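Long-range contacts in 28 kDa product (Pseudomonas syringae pv. phaseolicola, PDB 1UKF), which acts as a papain-like cysteine protease of family C58 that cleaves itself and is delivered into plant cells as an avirulence protein: residues A[10-15]-A[38-43]; A[57-62]-A[77-81]; A[93-97]-A[108-112]; A[138-143]-A[154-160]; A[145-150]-A[167-171]. All coordinates share one frame; numbering follows the deposited sequence.

Contact 1: A[10-15]-A[38-43]; sequences RDVNHN and MDHLDY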
# COMPACT_ATOMS: atom_id res chain seq x y z
N ARG A 10 -10.67 -3.86 -9.09
CA ARG A 10 -11.40 -2.60 -9.00
C ARG A 10 -10.43 -1.42 -8.97
O ARG A 10 -9.59 -1.32 -8.07
CB ARG A 10 -12.26 -2.57 -7.73
CG ARG A 10 -13.48 -1.65 -7.82
CD ARG A 10 -14.56 -2.26 -8.71
NE ARG A 10 -14.98 -3.56 -8.19
CZ ARG A 10 -15.85 -3.72 -7.20
NH1 ARG A 10 -16.43 -2.67 -6.64
NH2 ARG A 10 -16.13 -4.94 -6.75
N ASP A 11 -10.54 -0.54 -9.96
CA ASP A 11 -9.72 0.65 -9.99
C ASP A 11 -10.52 1.70 -9.24
O ASP A 11 -11.48 2.26 -9.78
CB ASP A 11 -9.49 1.11 -11.43
CG ASP A 11 -8.69 2.39 -11.52
OD1 ASP A 11 -8.45 3.04 -10.48
OD2 ASP A 11 -8.30 2.77 -12.65
N VAL A 12 -10.15 1.96 -7.99
CA VAL A 12 -10.87 2.92 -7.17
C VAL A 12 -10.06 4.19 -6.90
O VAL A 12 -10.45 5.00 -6.06
CB VAL A 12 -11.27 2.28 -5.81
CG1 VAL A 12 -12.21 1.11 -6.06
CG2 VAL A 12 -10.04 1.80 -5.05
N ASN A 13 -8.98 4.38 -7.65
CA ASN A 13 -8.09 5.52 -7.44
C ASN A 13 -8.16 6.63 -8.49
O ASN A 13 -7.19 7.38 -8.67
CB ASN A 13 -6.65 5.01 -7.31
CG ASN A 13 -5.71 6.04 -6.71
OD1 ASN A 13 -6.07 6.76 -5.78
ND2 ASN A 13 -4.49 6.10 -7.23
N HIS A 14 -9.29 6.77 -9.18
CA HIS A 14 -9.40 7.82 -10.19
C HIS A 14 -9.16 9.21 -9.60
O HIS A 14 -8.68 10.11 -10.30
CB HIS A 14 -10.78 7.78 -10.85
CG HIS A 14 -10.96 8.79 -11.94
ND1 HIS A 14 -10.32 8.69 -13.16
CD2 HIS A 14 -11.68 9.94 -11.98
CE1 HIS A 14 -10.64 9.73 -13.91
NE2 HIS A 14 -11.46 10.50 -13.22
N ASN A 15 -9.47 9.38 -8.32
CA ASN A 15 -9.31 10.67 -7.66
C ASN A 15 -7.95 10.89 -7.00
O ASN A 15 -7.76 11.86 -6.26
CB ASN A 15 -10.42 10.88 -6.63
CG ASN A 15 -11.80 10.94 -7.27
OD1 ASN A 15 -12.04 11.75 -8.17
ND2 ASN A 15 -12.71 10.09 -6.82
N MET A 38 -13.99 -3.93 -1.82
CA MET A 38 -13.82 -3.07 -2.98
C MET A 38 -15.11 -2.26 -3.21
O MET A 38 -15.05 -1.11 -3.64
CB MET A 38 -13.46 -3.88 -4.22
CG MET A 38 -12.08 -4.55 -4.12
SD MET A 38 -10.70 -3.42 -3.74
CE MET A 38 -10.54 -3.64 -1.96
N ASP A 39 -16.26 -2.85 -2.92
CA ASP A 39 -17.53 -2.14 -3.08
C ASP A 39 -17.54 -0.95 -2.12
O ASP A 39 -18.03 0.13 -2.45
CB ASP A 39 -18.73 -3.05 -2.77
CG ASP A 39 -19.01 -4.07 -3.86
OD1 ASP A 39 -18.44 -3.94 -4.96
OD2 ASP A 39 -19.81 -4.99 -3.62
N HIS A 40 -16.99 -1.16 -0.93
CA HIS A 40 -16.91 -0.12 0.09
C HIS A 40 -16.05 1.06 -0.37
O HIS A 40 -16.40 2.23 -0.16
CB HIS A 40 -16.31 -0.72 1.37
CG HIS A 40 -16.01 0.28 2.44
ND1 HIS A 40 -16.99 0.99 3.11
CD2 HIS A 40 -14.83 0.68 2.98
CE1 HIS A 40 -16.43 1.77 4.01
NE2 HIS A 40 -15.12 1.61 3.95
N LEU A 41 -14.93 0.75 -1.02
CA LEU A 41 -13.98 1.76 -1.48
C LEU A 41 -14.31 2.34 -2.85
O LEU A 41 -13.70 3.33 -3.26
CB LEU A 41 -12.58 1.15 -1.51
CG LEU A 41 -12.05 0.66 -0.16
CD1 LEU A 41 -10.86 -0.27 -0.37
CD2 LEU A 41 -11.66 1.85 0.69
N ASP A 42 -15.25 1.72 -3.56
CA ASP A 42 -15.63 2.19 -4.89
C ASP A 42 -16.22 3.60 -4.82
O ASP A 42 -16.60 4.07 -3.74
CB ASP A 42 -16.63 1.22 -5.54
CG ASP A 42 -16.42 1.09 -7.05
OD1 ASP A 42 -15.86 2.02 -7.67
OD2 ASP A 42 -16.84 0.05 -7.62
N TYR A 43 -16.33 4.26 -5.96
CA TYR A 43 -16.79 5.64 -6.03
C TYR A 43 -18.12 6.00 -5.40
O TYR A 43 -18.29 7.11 -4.91
CB TYR A 43 -16.74 6.11 -7.48
CG TYR A 43 -15.38 5.87 -8.10
CD1 TYR A 43 -15.17 4.84 -9.01
CD2 TYR A 43 -14.28 6.63 -7.70
CE1 TYR A 43 -13.90 4.56 -9.50
CE2 TYR A 43 -13.01 6.35 -8.18
CZ TYR A 43 -12.83 5.32 -9.08
OH TYR A 43 -11.56 5.03 -9.54
O HOH W 1 -14.16 1.22 -9.75
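Two bends, at chi2 (74°) and chi3 (59°), curl the Arg10 chain so that its guanidinium reaches Asp39 and Asp42, and chi1 of Tyr43 (-53°) sets CG anti to the carbonyl carbon, the ring reaching across the backbone of residues 11-14. Arg10 grips Asp39 end-on with two nitrogens that share one oxygen: NH1 lies 2.9 Å from Asp39 OD1 and NH2 donates to the same atom, which sits in the guanidinium plane. NH1 also bonds Asp42 OD2 at 2.9 Å, meeting that oxygen from above the carboxylate plane. The CB of Met38 covers one guanidinium face, 3.8 Å from Arg10 CZ, so apolar packing backs this salt-bridge network. At the other end the Tyr43 hydroxyl gives its proton to Asp11 O at 2.8 Å and accepts from His14 N at 2.9 Å; the phenol oxygen is thereby tied to two backbone groups. A water donates to both Asp11 O and Asp42 OD1, linking the two polar clusters, while Asp42 OD1 also accepts from Tyr43 N. Between them Val12 lies against the end of helix 34-41, its CB 3.7 Å from Leu41 O, and its side chain continues onto Phe146. Asp11 OD1 takes the backbone N of Asn13 in an Asx turn. Asn13 turns away from this contact, bonding Asn149 through ND2 and touching the active-site residue Cys18. The contact thus fastens the end of helix 34-41 and the residues that follow it to the loop leading into the catalytic-cysteine helix 18-27 of a papain-like fold.

Contact 2: A[57-62]-A[77-81]; sequences VYNDAL and ASTAV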
# COMPACT_ATOMS: atom_id res chain seq x y z
N VAL A 57 -5.77 13.97 5.59
CA VAL A 57 -4.91 13.94 6.77
C VAL A 57 -3.47 13.80 6.25
O VAL A 57 -2.56 14.47 6.74
CB VAL A 57 -5.25 12.75 7.69
CG1 VAL A 57 -4.22 12.64 8.80
CG2 VAL A 57 -6.64 12.94 8.29
N TYR A 58 -3.28 12.93 5.27
CA TYR A 58 -1.97 12.72 4.66
C TYR A 58 -1.46 14.03 4.05
O TYR A 58 -0.33 14.44 4.30
CB TYR A 58 -2.07 11.65 3.57
CG TYR A 58 -0.81 11.47 2.75
CD1 TYR A 58 0.23 10.65 3.19
CD2 TYR A 58 -0.66 12.14 1.54
CE1 TYR A 58 1.39 10.50 2.44
CE2 TYR A 58 0.50 11.99 0.78
CZ TYR A 58 1.52 11.18 1.24
OH TYR A 58 2.67 11.04 0.49
N ASN A 59 -2.31 14.68 3.26
CA ASN A 59 -1.94 15.94 2.61
C ASN A 59 -1.63 17.04 3.62
O ASN A 59 -0.69 17.81 3.42
CB ASN A 59 -3.05 16.44 1.68
CG ASN A 59 -3.17 15.62 0.42
OD1 ASN A 59 -2.20 14.99 -0.02
ND2 ASN A 59 -4.35 15.63 -0.19
N ASP A 60 -2.43 17.13 4.68
CA ASP A 60 -2.21 18.15 5.71
C ASP A 60 -0.84 17.95 6.34
O ASP A 60 -0.10 18.91 6.54
CB ASP A 60 -3.29 18.06 6.80
CG ASP A 60 -4.66 18.50 6.32
OD1 ASP A 60 -4.75 19.07 5.21
OD2 ASP A 60 -5.63 18.28 7.06
N ALA A 61 -0.52 16.70 6.66
CA ALA A 61 0.77 16.39 7.28
C ALA A 61 1.92 16.65 6.31
O ALA A 61 2.98 17.12 6.71
CB ALA A 61 0.80 14.95 7.75
N LEU A 62 1.71 16.35 5.03
CA LEU A 62 2.75 16.57 4.04
C LEU A 62 3.01 18.07 3.86
O LEU A 62 4.16 18.50 3.84
CB LEU A 62 2.36 15.95 2.69
CG LEU A 62 3.38 16.14 1.56
CD1 LEU A 62 4.73 15.57 1.97
CD2 LEU A 62 2.87 15.46 0.30
N ALA A 77 4.34 12.26 6.51
CA ALA A 77 2.95 12.25 6.05
C ALA A 77 2.33 10.85 6.14
O ALA A 77 1.20 10.70 6.59
CB ALA A 77 2.88 12.77 4.62
N SER A 78 3.08 9.84 5.70
CA SER A 78 2.58 8.47 5.75
C SER A 78 2.36 8.04 7.20
O SER A 78 1.40 7.33 7.51
CB SER A 78 3.56 7.52 5.07
OG SER A 78 3.59 7.76 3.67
N THR A 79 3.25 8.47 8.08
CA THR A 79 3.11 8.13 9.50
C THR A 79 1.86 8.80 10.07
O THR A 79 1.13 8.20 10.85
CB THR A 79 4.35 8.59 10.30
OG1 THR A 79 5.51 7.90 9.81
CG2 THR A 79 4.18 8.28 11.78
N ALA A 80 1.61 10.03 9.66
CA ALA A 80 0.46 10.78 10.14
C ALA A 80 -0.87 10.12 9.77
O ALA A 80 -1.77 10.02 10.60
CB ALA A 80 0.49 12.21 9.61
N VAL A 81 -0.99 9.65 8.53
CA VAL A 81 -2.24 9.03 8.13
C VAL A 81 -2.49 7.70 8.83
O VAL A 81 -3.64 7.39 9.15
CB VAL A 81 -2.33 8.87 6.58
CG1 VAL A 81 -1.36 7.81 6.09
CG2 VAL A 81 -3.76 8.52 6.18
O HOH W 2 4.69 8.53 1.27
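Tyr58 lies against Ala77 and Val81 where the consecutive helices 46-67 and 73-84 pack as a roughly antiparallel pair in this papain-like protease. Their local axes come within 7.9 Å and run at 140° to each other. The apolar packing depends on small residues: Ala61, Ala77 and Ala80 all direct CB toward the opposite helix and permit the close approach. Leu62 CB reaches Ala77 CB at 3.8 Å, while at the other end Val57 CG1 lies over the backbone of Ala80 and Val81. Tyr58 CB adds a contact with Val81 CB at 4.1 Å. The aromatic contribution is a CH-pi contact in which Ala77 CB sits over a face of the Tyr58 ring, 3.9 Å from its centroid. Chi1 of 173° carries this ring along the flank of helix 73-84, where it also touches Phe74 and, on helix 18-27, Ala19. Polar contact is confined to the rim of the ring: Ser78 OG sits at its edge, in plane, and a water 2.8 Å from that oxygen makes a weak link to Tyr58 OH. Ser78 OG is also bonded to Phe74 O within its own helix. The tightest point is between two methyl groups, Ala61 CB and Ala80 CB, only 3.3 Å apart.

Contact 3: A[93-97]-A[108-112]; sequences PKTVH and TVAHD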
# COMPACT_ATOMS: atom_id res chain seq x y z
N PRO A 93 10.70 3.31 9.06
CA PRO A 93 10.34 2.97 7.68
C PRO A 93 11.54 2.37 6.95
O PRO A 93 12.65 2.91 7.02
CB PRO A 93 9.91 4.31 7.10
CG PRO A 93 9.29 4.99 8.28
CD PRO A 93 10.28 4.69 9.39
N LYS A 94 11.32 1.26 6.26
CA LYS A 94 12.39 0.60 5.53
C LYS A 94 12.31 0.88 4.04
O LYS A 94 11.23 0.89 3.46
CB LYS A 94 12.33 -0.91 5.77
CG LYS A 94 13.42 -1.68 5.06
CD LYS A 94 13.32 -3.17 5.36
CE LYS A 94 14.39 -3.94 4.61
NZ LYS A 94 14.30 -5.40 4.89
N THR A 95 13.46 1.10 3.42
CA THR A 95 13.52 1.38 1.99
C THR A 95 14.23 0.24 1.26
O THR A 95 15.40 -0.04 1.53
CB THR A 95 14.27 2.69 1.69
OG1 THR A 95 13.62 3.78 2.36
CG2 THR A 95 14.30 2.97 0.20
N VAL A 96 13.52 -0.42 0.36
CA VAL A 96 14.10 -1.50 -0.42
C VAL A 96 14.29 -0.98 -1.84
O VAL A 96 13.32 -0.62 -2.51
CB VAL A 96 13.18 -2.74 -0.44
CG1 VAL A 96 13.86 -3.88 -1.19
CG2 VAL A 96 12.85 -3.18 0.98
N HIS A 97 15.54 -0.94 -2.29
CA HIS A 97 15.85 -0.45 -3.63
C HIS A 97 15.69 -1.53 -4.69
O HIS A 97 15.85 -2.71 -4.42
CB HIS A 97 17.27 0.13 -3.67
CG HIS A 97 17.48 1.27 -2.73
ND1 HIS A 97 17.75 1.10 -1.39
CD2 HIS A 97 17.42 2.61 -2.93
CE1 HIS A 97 17.85 2.28 -0.81
NE2 HIS A 97 17.66 3.21 -1.72
N THR A 108 12.62 -9.64 -1.11
CA THR A 108 12.99 -8.86 0.06
C THR A 108 11.76 -8.25 0.72
O THR A 108 11.60 -8.32 1.94
CB THR A 108 13.98 -7.73 -0.31
OG1 THR A 108 15.16 -8.31 -0.88
CG2 THR A 108 14.36 -6.93 0.93
N VAL A 109 10.89 -7.64 -0.08
CA VAL A 109 9.69 -7.03 0.45
C VAL A 109 8.77 -8.08 1.06
O VAL A 109 8.19 -7.88 2.12
CB VAL A 109 8.93 -6.24 -0.65
CG1 VAL A 109 7.61 -5.70 -0.10
CG2 VAL A 109 9.80 -5.08 -1.13
N ALA A 110 8.64 -9.22 0.38
CA ALA A 110 7.79 -10.30 0.88
C ALA A 110 8.27 -10.79 2.24
O ALA A 110 7.46 -11.08 3.13
CB ALA A 110 7.77 -11.46 -0.12
N HIS A 111 9.58 -10.89 2.40
CA HIS A 111 10.14 -11.34 3.67
C HIS A 111 9.75 -10.38 4.79
O HIS A 111 9.56 -10.79 5.94
CB HIS A 111 11.67 -11.43 3.58
CG HIS A 111 12.33 -11.79 4.88
ND1 HIS A 111 12.13 -13.01 5.50
CD2 HIS A 111 13.17 -11.10 5.67
CE1 HIS A 111 12.82 -13.04 6.62
NE2 HIS A 111 13.46 -11.90 6.75
N ASP A 112 9.61 -9.11 4.44
CA ASP A 112 9.25 -8.10 5.43
C ASP A 112 7.75 -8.02 5.70
O ASP A 112 7.34 -7.85 6.85
CB ASP A 112 9.72 -6.70 4.99
CG ASP A 112 11.22 -6.61 4.80
OD1 ASP A 112 11.96 -7.22 5.60
OD2 ASP A 112 11.66 -5.91 3.86
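Lys94 and Asp112 form the salt bridge that joins strand 88-97 to helix 102-113. Lys94 NZ donates to Asp112 OD2 at 2.9 Å, meeting that oxygen on its syn side and 21° out of the carboxylate plane; a second, weak bond runs from the same NZ to Asp112 OD1 at 3.0 Å. The ammonium therefore faces both oxygens, though unequally. The two side chains come from opposite directions, and the lysine arrives fully extended, with every chi angle near 180°, so that its CD and CE also run close to Asp112 OD2. Beneath this polar pair lies an apolar cluster. Val96 places CG1 3.7 Å from Thr108 CG2, and its CB is 4.2 Å from Val109 CG2, so its branches pack on Thr108 and Val109. Thr108 turns its methyl group to the strand because CG2 stands anti to the backbone N, leaving OG1 (chi1 -60°) beside that nitrogen, where it bonds to Gln104 O one turn earlier. Asp112 OD2 lies 4.1 Å from Val96 CG2, which places the carboxylate at the border of the cluster.

Farther out, Glu183 brings a carboxylate close to Asp112 OD2; if both are charged, the lysine would offset their repulsion. Arg118 NH1 bonds the carbonyl oxygen of Asp112 near the end of the helix. Strand 88-97 is an outermost strand of the antiparallel sheet and pairs with strand 178-187 through backbone bonds of Lys94 and Val96. Helix 102-113 lies across from it, running nearly antiparallel, and packs through Val109 and Ala110 against helix 160-173.

Contact 4: A[138-143]-A[154-160]; sequences CEGSQF and QSSRSAA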
# COMPACT_ATOMS: atom_id res chain seq x y z
N CYS A 138 -1.22 -9.50 6.55
CA CYS A 138 -1.01 -10.94 6.55
C CYS A 138 -1.76 -11.53 7.73
O CYS A 138 -1.44 -11.26 8.89
CB CYS A 138 0.49 -11.24 6.65
SG CYS A 138 0.94 -12.94 6.25
N GLU A 139 -2.79 -12.32 7.41
CA GLU A 139 -3.63 -12.98 8.40
C GLU A 139 -3.32 -14.47 8.37
O GLU A 139 -3.85 -15.21 7.54
CB GLU A 139 -5.11 -12.77 8.06
CG GLU A 139 -5.62 -11.35 8.28
CD GLU A 139 -7.05 -11.15 7.77
OE1 GLU A 139 -7.90 -12.03 8.02
OE2 GLU A 139 -7.32 -10.11 7.14
N GLY A 140 -2.46 -14.92 9.28
CA GLY A 140 -2.09 -16.33 9.30
C GLY A 140 -1.36 -16.70 8.03
O GLY A 140 -0.34 -16.11 7.70
N SER A 141 -1.90 -17.68 7.29
CA SER A 141 -1.28 -18.11 6.04
C SER A 141 -1.72 -17.26 4.86
O SER A 141 -1.14 -17.33 3.78
CB SER A 141 -1.62 -19.58 5.77
OG SER A 141 -1.08 -19.99 4.52
N GLN A 142 -2.75 -16.44 5.07
CA GLN A 142 -3.31 -15.59 4.02
C GLN A 142 -2.70 -14.19 3.92
O GLN A 142 -2.82 -13.38 4.83
CB GLN A 142 -4.82 -15.48 4.23
CG GLN A 142 -5.55 -14.54 3.28
CD GLN A 142 -7.02 -14.43 3.59
OE1 GLN A 142 -7.41 -14.24 4.75
NE2 GLN A 142 -7.86 -14.56 2.57
N PHE A 143 -2.06 -13.91 2.78
CA PHE A 143 -1.46 -12.60 2.54
C PHE A 143 -2.39 -11.80 1.62
O PHE A 143 -2.70 -12.24 0.52
CB PHE A 143 -0.09 -12.74 1.88
CG PHE A 143 0.55 -11.42 1.54
CD1 PHE A 143 0.94 -10.54 2.55
CD2 PHE A 143 0.75 -11.05 0.22
CE1 PHE A 143 1.51 -9.31 2.24
CE2 PHE A 143 1.32 -9.82 -0.10
CZ PHE A 143 1.70 -8.94 0.91
N GLN A 154 -4.57 -11.71 -3.35
CA GLN A 154 -4.30 -12.59 -2.23
C GLN A 154 -3.41 -13.74 -2.65
O GLN A 154 -3.47 -14.20 -3.80
CB GLN A 154 -5.60 -13.13 -1.65
CG GLN A 154 -6.37 -12.12 -0.81
CD GLN A 154 -7.67 -12.68 -0.26
OE1 GLN A 154 -7.79 -13.89 -0.05
NE2 GLN A 154 -8.63 -11.81 0.01
N SER A 155 -2.57 -14.19 -1.72
CA SER A 155 -1.67 -15.30 -1.97
C SER A 155 -1.33 -15.93 -0.64
O SER A 155 -1.66 -15.39 0.42
CB SER A 155 -0.37 -14.81 -2.62
OG SER A 155 0.46 -14.14 -1.67
N SER A 156 -0.70 -17.09 -0.68
CA SER A 156 -0.26 -17.73 0.54
C SER A 156 0.99 -16.92 0.89
O SER A 156 1.48 -16.16 0.06
CB SER A 156 0.13 -19.17 0.26
OG SER A 156 1.17 -19.21 -0.70
N ARG A 157 1.51 -17.07 2.10
CA ARG A 157 2.72 -16.34 2.44
C ARG A 157 3.82 -16.85 1.51
O ARG A 157 4.70 -16.10 1.09
CB ARG A 157 3.12 -16.57 3.91
CG ARG A 157 2.06 -16.15 4.92
CD ARG A 157 2.65 -15.93 6.31
NE ARG A 157 3.39 -17.08 6.82
CZ ARG A 157 2.96 -17.89 7.79
NH1 ARG A 157 1.78 -17.71 8.36
NH2 ARG A 157 3.74 -18.88 8.20
N SER A 158 3.75 -18.14 1.16
CA SER A 158 4.72 -18.78 0.28
C SER A 158 4.86 -18.11 -1.08
O SER A 158 5.96 -17.95 -1.60
CB SER A 158 4.35 -20.25 0.06
OG SER A 158 4.27 -20.97 1.28
N ALA A 159 3.72 -17.72 -1.66
CA ALA A 159 3.70 -17.11 -2.99
C ALA A 159 3.76 -15.58 -3.00
O ALA A 159 3.74 -14.97 -4.07
CB ALA A 159 2.47 -17.59 -3.75
N ALA A 160 3.84 -14.97 -1.83
CA ALA A 160 3.89 -13.51 -1.75
C ALA A 160 5.00 -12.90 -2.63
O ALA A 160 4.79 -11.86 -3.23
CB ALA A 160 4.07 -13.08 -0.30
O HOH W 3 1.51 -19.48 3.70
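Phe143 and Ser155 form an antiparallel hydrogen-bonded pair, with Phe143 N donating to Ser155 O at 2.8 Å and Ser155 N to Phe143 O at 3.0 Å, and Gln142 faces Ser156 in the adjoining non-hydrogen-bonded pair. Their strands, 142-147 and 151-156, form a beta hairpin. A type II' turn from Glu139 to Gln142, with Gly140 at positive phi, links strand 142-147 back to strand 130-139. Arg157 reaches over this turn: a bend at chi3 (-55°) directs its guanidinium to Gly140, where NH1 bonds Gly140 O at 2.7 Å. The oxygen lies in the guanidinium plane, but the donor approaches well above the carbonyl plane. Farther back along the arginine side chain, CD packs 3.4 Å from Cys138 SG. Arg157 N donates weakly to Ser141 O and more soundly to a water that also bonds Ser141 OG. At the far end, the amides of Gln142 and Gln154 meet nearly perpendicular, with NE2 of Gln142 donating to OE1 of Gln154 at 2.7 Å; Glu152 takes the NE2 of Gln154. Phe143 and Ser155 share one face of the sheet. Ser155 OG sits at the edge of the Phe143 ring, 3.6 Å from CD2, and donates to Ser156 O, while Ala160 CB approaches the same ring 3.9 Å from CD2. Ser156 OG accepts from Ala159 N in an ST motif that shapes the exit from the strand. Polar side chains therefore reinforce the hairpin and tie the neighbouring 139-142 turn to the end of strand 151-156, whereas the Phe143 side faces inward, toward Val113 and Leu163.

Contact 5: A[145-150]-A[167-171]; sequences LFDPNL and LIDHY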
# COMPACT_ATOMS: atom_id res chain seq x y z
N LEU A 145 -3.20 -8.07 -0.31
CA LEU A 145 -2.58 -6.85 -0.79
C LEU A 145 -3.60 -6.03 -1.58
O LEU A 145 -4.31 -6.57 -2.42
CB LEU A 145 -1.36 -7.16 -1.67
CG LEU A 145 -0.58 -5.95 -2.18
CD1 LEU A 145 0.89 -6.31 -2.35
CD2 LEU A 145 -1.18 -5.44 -3.49
N PHE A 146 -3.66 -4.74 -1.28
CA PHE A 146 -4.59 -3.84 -1.95
C PHE A 146 -3.84 -2.71 -2.63
O PHE A 146 -3.05 -2.00 -2.00
CB PHE A 146 -5.59 -3.26 -0.93
CG PHE A 146 -6.37 -2.07 -1.45
CD1 PHE A 146 -7.27 -2.20 -2.51
CD2 PHE A 146 -6.19 -0.81 -0.88
CE1 PHE A 146 -7.98 -1.10 -2.98
CE2 PHE A 146 -6.91 0.29 -1.34
CZ PHE A 146 -7.80 0.14 -2.39
N ASP A 147 -4.09 -2.55 -3.93
CA ASP A 147 -3.50 -1.47 -4.70
C ASP A 147 -4.70 -0.67 -5.21
O ASP A 147 -5.49 -1.18 -6.00
CB ASP A 147 -2.71 -2.01 -5.89
CG ASP A 147 -2.07 -0.91 -6.71
OD1 ASP A 147 -2.61 0.22 -6.73
OD2 ASP A 147 -1.02 -1.17 -7.35
N PRO A 148 -4.85 0.58 -4.76
CA PRO A 148 -5.97 1.42 -5.19
C PRO A 148 -6.21 1.48 -6.71
O PRO A 148 -7.35 1.66 -7.15
CB PRO A 148 -5.62 2.79 -4.61
CG PRO A 148 -4.88 2.44 -3.35
CD PRO A 148 -3.99 1.29 -3.80
N ASN A 149 -5.15 1.33 -7.50
CA ASN A 149 -5.29 1.37 -8.96
C ASN A 149 -5.82 0.07 -9.56
O ASN A 149 -6.35 0.08 -10.67
CB ASN A 149 -3.94 1.63 -9.65
CG ASN A 149 -3.39 3.02 -9.41
OD1 ASN A 149 -4.14 3.99 -9.32
ND2 ASN A 149 -2.07 3.12 -9.36
N LEU A 150 -5.68 -1.03 -8.83
CA LEU A 150 -6.05 -2.35 -9.34
C LEU A 150 -7.09 -3.16 -8.59
O LEU A 150 -7.90 -3.86 -9.20
CB LEU A 150 -4.78 -3.18 -9.47
CG LEU A 150 -3.67 -2.57 -10.35
CD1 LEU A 150 -2.36 -3.29 -10.09
CD2 LEU A 150 -4.07 -2.67 -11.81
N LEU A 167 3.42 -7.23 -9.25
CA LEU A 167 2.98 -5.85 -9.12
C LEU A 167 4.07 -4.91 -9.64
O LEU A 167 3.79 -3.96 -10.36
CB LEU A 167 2.66 -5.53 -7.66
CG LEU A 167 1.89 -4.23 -7.45
CD1 LEU A 167 0.54 -4.32 -8.13
CD2 LEU A 167 1.71 -3.97 -5.96
N ILE A 168 5.32 -5.19 -9.26
CA ILE A 168 6.43 -4.36 -9.72
C ILE A 168 6.54 -4.42 -11.24
O ILE A 168 6.70 -3.39 -11.89
CB ILE A 168 7.77 -4.84 -9.11
CG1 ILE A 168 7.73 -4.69 -7.59
CG2 ILE A 168 8.93 -4.03 -9.69
CD1 ILE A 168 7.53 -3.26 -7.11
N ASP A 169 6.45 -5.62 -11.80
CA ASP A 169 6.54 -5.77 -13.25
C ASP A 169 5.40 -5.05 -13.95
O ASP A 169 5.57 -4.51 -15.04
CB ASP A 169 6.54 -7.25 -13.65
CG ASP A 169 7.77 -7.99 -13.18
OD1 ASP A 169 8.83 -7.35 -13.03
OD2 ASP A 169 7.68 -9.21 -12.97
N HIS A 170 4.23 -5.05 -13.31
CA HIS A 170 3.06 -4.38 -13.87
C HIS A 170 3.36 -2.91 -14.10
O HIS A 170 3.14 -2.37 -15.19
CB HIS A 170 1.87 -4.51 -12.91
CG HIS A 170 0.72 -3.61 -13.26
ND1 HIS A 170 -0.14 -3.88 -14.29
CD2 HIS A 170 0.32 -2.43 -12.72
CE1 HIS A 170 -1.03 -2.90 -14.39
NE2 HIS A 170 -0.77 -2.01 -13.44
N TYR A 171 3.88 -2.24 -13.07
CA TYR A 171 4.19 -0.83 -13.19
C TYR A 171 5.35 -0.56 -14.14
O TYR A 171 5.31 0.38 -14.93
CB TYR A 171 4.44 -0.21 -11.82
CG TYR A 171 3.15 0.02 -11.06
CD1 TYR A 171 2.74 -0.84 -10.04
CD2 TYR A 171 2.30 1.06 -11.43
CE1 TYR A 171 1.51 -0.67 -9.41
CE2 TYR A 171 1.07 1.24 -10.80
CZ TYR A 171 0.68 0.37 -9.80
OH TYR A 171 -0.55 0.55 -9.20
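The Tyr171 hydroxyl is held from two sides, giving its proton to Asp147 OD2 at 2.6 Å and accepting from Asn149 ND2 at 3.0 Å. The bond to Asp147 is short and uses the syn side of the carboxylate, with carboxylate and ring planes only 21° apart. The bond from Asn149 is almost straight, at 167°, with the oxygen close to the amide plane; Asn149 OD1 takes Asn13 ND2, which fixes the amide's orientation. Asp147 is an active-site residue whose other oxygen, OD1, bonds His132 NE2 and also accepts from Asn149 N in an Asx turn; Tyr171 is therefore a second-shell residue placed to steady the catalytic aspartate. Chi1 of Asp147 (-179°) sends its carboxylate toward helix 160-173. Leu167 forms the apolar flank: its CD1 lies 3.6 Å from both Asp147 OD2 and Leu150 CD1, and its CD2 meets Leu145 CD2 tip to tip. Leu150 also places CD1 over a face of the His170 ring in a CH-pi contact, 4.2 Å from the centroid. Strand 142-147 and helix 160-173 run almost parallel at this point, with strand 130-139 close by through Ile134 and the loop after strand 6-9 alongside.

How the contacts relate
Contacts 1 and 5 touch directly, through backbone bonds of Arg10 with Leu150 and Val12 with Pro148; contact 5 holds the catalytic aspartate, and contact 1 the loop that leads to the cysteine helix. Contact 5 lies nearest the centre of the chain and combines a buried polar network with leucine packing, whereas contact 1 places salt bridges toward the surface. Contact 4, partly buried, shares strand 142-147 with contact 5 but uses its opposite end, where backbone pairing dominates. Contact 3, largely buried, meets contact 4 by packing of Ala110 on Ala160, and fastens a helix to the outer strand 88-97 by one salt bridge above an apolar patch. Contact 2, alone in joining two helices, is partly buried and chiefly apolar.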